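Local coordinates for PLP-Dependent L-Arginine Hydroxylase MppP (Streptomyces wadayamensis, PDB 6C92), which uses pyridoxal 5'-phosphate to hydroxylate L-arginine, although its fold is that of a class I aminotransferase, at residues P113-I118 with R337-A342. Numbering follows the deposited sequence.
With EQJ ((E)-N~2~-({3-hydroxy-2-methyl-5-[(phosphonooxy)methyl]pyridin-4-yl}methylidene)-L-arginine), chain E.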
loop_
_atom_site.group_PDB
_atom_site.type_symbol
_atom_site.label_atom_id
_atom_site.label_comp_id
_atom_site.label_asym_id
_atom_site.label_seq_id
_atom_site.Cartn_x
_atom_site.Cartn_y
_atom_site.Cartn_z
ATOM N N PRO A 113 -20.058 -14.868 8.301
ATOM C CA PRO A 113 -18.843 -14.808 7.480
ATOM C C PRO A 113 -18.426 -13.378 7.153
ATOM O O PRO A 113 -19.190 -12.449 7.399
ATOM C CB PRO A 113 -19.265 -15.543 6.199
ATOM C CG PRO A 113 -20.682 -15.150 6.035
ATOM C CD PRO A 113 -21.250 -15.106 7.460
ATOM N N THR A 114 -17.221 -13.210 6.618
ATOM C CA THR A 114 -16.824 -11.943 6.015
ATOM C C THR A 114 -15.622 -12.219 5.126
ATOM O O THR A 114 -15.134 -13.352 5.052
ATOM C CB THR A 114 -16.542 -10.880 7.089
ATOM O OG1 THR A 114 -16.594 -9.571 6.502
ATOM C CG2 THR A 114 -15.201 -11.072 7.742
ATOM N N PHE A 115 -15.133 -11.181 4.443
ATOM C CA PHE A 115 -14.000 -11.429 3.561
ATOM C C PHE A 115 -12.794 -11.913 4.368
ATOM O O PHE A 115 -12.465 -11.368 5.427
ATOM C CB PHE A 115 -13.616 -10.196 2.736
ATOM C CG PHE A 115 -12.497 -10.508 1.760
ATOM C CD1 PHE A 115 -12.695 -11.459 0.757
ATOM C CD2 PHE A 115 -11.238 -9.945 1.898
ATOM C CE1 PHE A 115 -11.674 -11.803 -0.117
ATOM C CE2 PHE A 115 -10.211 -10.285 1.023
ATOM C CZ PHE A 115 -10.431 -11.217 0.017
ATOM N N ASP A 116 -12.117 -12.943 3.858
ATOM C CA ASP A 116 -11.215 -13.693 4.714
ATOM C C ASP A 116 -9.925 -12.947 5.033
ATOM O O ASP A 116 -9.314 -13.238 6.069
ATOM C CB ASP A 116 -10.926 -15.087 4.111
ATOM C CG ASP A 116 -9.983 -15.062 2.901
ATOM O OD1 ASP A 116 -9.876 -14.032 2.216
ATOM O OD2 ASP A 116 -9.351 -16.113 2.639
ATOM N N ASN A 117 -9.496 -11.966 4.223
ATOM C CA ASN A 117 -8.246 -11.315 4.607
ATOM C C ASN A 117 -8.429 -10.417 5.827
ATOM O O ASN A 117 -7.442 -10.087 6.486
ATOM C CB ASN A 117 -7.631 -10.554 3.417
ATOM C CG ASN A 117 -8.039 -9.099 3.362
ATOM O OD1 ASN A 117 -9.161 -8.740 3.716
ATOM N ND2 ASN A 117 -7.129 -8.247 2.880
ATOM N N ILE A 118 -9.666 -10.058 6.191
ATOM C CA ILE A 118 -9.865 -9.365 7.468
ATOM C C ILE A 118 -9.462 -10.283 8.615
ATOM O O ILE A 118 -8.672 -9.913 9.499
ATOM C CB ILE A 118 -11.321 -8.882 7.601
ATOM C CG1 ILE A 118 -11.624 -7.885 6.469
ATOM C CG2 ILE A 118 -11.538 -8.252 8.967
ATOM C CD1 ILE A 118 -13.083 -7.447 6.367
ATOM N N ARG A 337 -16.222 -21.427 1.125
ATOM C CA ARG A 337 -15.720 -21.950 2.394
ATOM C C ARG A 337 -14.947 -20.898 3.174
ATOM O O ARG A 337 -15.157 -20.721 4.377
ATOM C CB ARG A 337 -14.824 -23.161 2.150
ATOM C CG ARG A 337 -15.576 -24.435 1.940
ATOM C CD ARG A 337 -14.631 -25.557 1.587
ATOM N NE ARG A 337 -13.788 -25.941 2.719
ATOM C CZ ARG A 337 -14.184 -26.721 3.721
ATOM N NH1 ARG A 337 -15.421 -27.193 3.753
ATOM N NH2 ARG A 337 -13.337 -27.023 4.703
ATOM N N GLN A 338 -14.027 -20.210 2.515
ATOM C CA GLN A 338 -13.065 -19.421 3.264
ATOM C C GLN A 338 -13.634 -18.099 3.778
ATOM O O GLN A 338 -13.012 -17.480 4.650
ATOM C CB GLN A 338 -11.816 -19.223 2.399
ATOM C CG GLN A 338 -10.839 -20.431 2.540
ATOM C CD GLN A 338 -9.797 -20.533 1.429
ATOM O OE1 GLN A 338 -10.094 -20.295 0.261
ATOM N NE2 GLN A 338 -8.568 -20.901 1.797
ATOM N N PHE A 339 -14.808 -17.667 3.302
ATOM C CA PHE A 339 -15.500 -16.552 3.947
ATOM C C PHE A 339 -15.975 -16.931 5.344
ATOM O O PHE A 339 -16.126 -16.061 6.211
ATOM C CB PHE A 339 -16.710 -16.108 3.119
ATOM C CG PHE A 339 -16.366 -15.568 1.776
ATOM C CD1 PHE A 339 -16.039 -14.232 1.607
ATOM C CD2 PHE A 339 -16.380 -16.395 0.673
ATOM C CE1 PHE A 339 -15.739 -13.738 0.372
ATOM C CE2 PHE A 339 -16.070 -15.897 -0.589
ATOM C CZ PHE A 339 -15.748 -14.574 -0.740
ATOM N N HIS A 340 -16.235 -18.213 5.568
ATOM C CA HIS A 340 -16.648 -18.692 6.881
ATOM C C HIS A 340 -15.390 -19.077 7.642
ATOM O O HIS A 340 -15.062 -20.250 7.863
ATOM C CB HIS A 340 -17.643 -19.836 6.731
ATOM C CG HIS A 340 -18.873 -19.438 5.976
ATOM N ND1 HIS A 340 -20.040 -19.053 6.604
ATOM C CD2 HIS A 340 -19.094 -19.291 4.645
ATOM C CE1 HIS A 340 -20.942 -18.733 5.691
ATOM N NE2 HIS A 340 -20.390 -18.855 4.496
ATOM N N TRP A 341 -14.688 -18.013 8.044
ATOM C CA TRP A 341 -13.316 -18.096 8.510
ATOM C C TRP A 341 -13.207 -18.823 9.835
ATOM O O TRP A 341 -12.097 -19.181 10.236
ATOM C CB TRP A 341 -12.734 -16.686 8.626
ATOM C CG TRP A 341 -13.585 -15.751 9.444
ATOM C CD1 TRP A 341 -14.470 -14.839 8.961
ATOM C CD2 TRP A 341 -13.645 -15.645 10.880
ATOM N NE1 TRP A 341 -15.085 -14.174 9.996
ATOM C CE2 TRP A 341 -14.595 -14.652 11.185
ATOM C CE3 TRP A 341 -12.992 -16.297 11.938
ATOM C CZ2 TRP A 341 -14.907 -14.303 12.489
ATOM C CZ3 TRP A 341 -13.303 -15.931 13.231
ATOM C CH2 TRP A 341 -14.245 -14.944 13.496
ATOM N N ALA A 342 -14.327 -19.016 10.533
ATOM C CA ALA A 342 -14.344 -19.738 11.795
ATOM C C ALA A 342 -14.832 -21.163 11.631
ATOM O O ALA A 342 -14.542 -22.004 12.488
ATOM C CB ALA A 342 -15.250 -19.028 12.814
HETATM C C01 EQJ E . -14.925 -5.987 2.887
HETATM C C02 EQJ E . -13.561 -5.796 2.230
HETATM C C04 EQJ E . -11.467 -4.748 2.336
HETATM C C05 EQJ E . -11.076 -5.377 1.166
HETATM C C06 EQJ E . -9.641 -5.129 0.590
HETATM C C12 EQJ E . -11.956 -6.281 0.502
HETATM C C13 EQJ E . -11.514 -6.944 -0.811
HETATM C C15 EQJ E . -12.149 -8.095 -2.937
HETATM C C16 EQJ E . -10.637 -8.258 -3.284
HETATM C C17 EQJ E . -9.729 -9.131 -2.387
HETATM C C18 EQJ E . -8.267 -8.944 -2.869
HETATM C C20 EQJ E . -6.588 -8.970 -0.907
HETATM C C23 EQJ E . -12.951 -9.390 -3.103
HETATM C C26 EQJ E . -13.228 -6.467 1.046
HETATM N N03 EQJ E . -12.702 -4.979 2.830
HETATM N N14 EQJ E . -12.405 -7.489 -1.616
HETATM N N19 EQJ E . -7.318 -9.653 -1.996
HETATM N N21 EQJ E . -6.866 -7.586 -0.727
HETATM N N22 EQJ E . -5.736 -9.602 -0.121
HETATM O O07 EQJ E . -9.758 -4.538 -0.687
HETATM O O09 EQJ E . -7.987 -5.591 -2.226
HETATM O O10 EQJ E . -8.586 -3.147 -2.461
HETATM O O11 EQJ E . -7.297 -4.010 -0.512
HETATM O O24 EQJ E . -13.944 -9.588 -2.395
HETATM O O25 EQJ E . -12.652 -10.252 -3.962
HETATM O O27 EQJ E . -14.130 -7.310 0.442
HETATM P P08 EQJ E . -8.351 -4.335 -1.533
#
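Pro113, joined to the preceding residue by a cis peptide bond, packs against Phe339 and His340 in this fold type I aminotransferase chain, where the turn between strand 107-112 of the large mixed sheet and helix 116-124 meets the loop after strand 334-335 of the four-stranded antiparallel sheet. CB of Pro113 sits squarely over the imidazole face of His340, 3.6 Å from the ring centroid and 12° off its normal, a CH-pi contact; CG lies nearest CE1 of the same ring. The same CB lies 4.0 Å from CB of Phe339. Between the backbones one hydrogen bond forms, Thr114 N to Phe339 O (3.1 Å), moderately bent at 149° and with the donor tilted out of the carbonyl plane. Phe339 CA returns a C-H...O contact to Thr114 O.

With CG anti to its backbone N (chi1 -176°), Phe115 turns one ring face to the arginine aldimine EQJ, whose C13 stands over it, offset from the centre; CZ of Phe115 lies 3.3 Å from EQJ C17. At the ring edge, CE1 of Phe339 is 3.8 Å from CD1 of Phe115. Phe339 thus flanks a residue lining the ligand pocket, while Asp116 OD1 lies over the face turned away from EQJ. Leu11 of helix 11-16 touches both phenylalanine side chains. Asp116, a magnesium ligand in a structure of this protein, here accepts a hydrogen bond at OD2 from Leu11 N, while its CB rests 3.2 Å from Gln338 O.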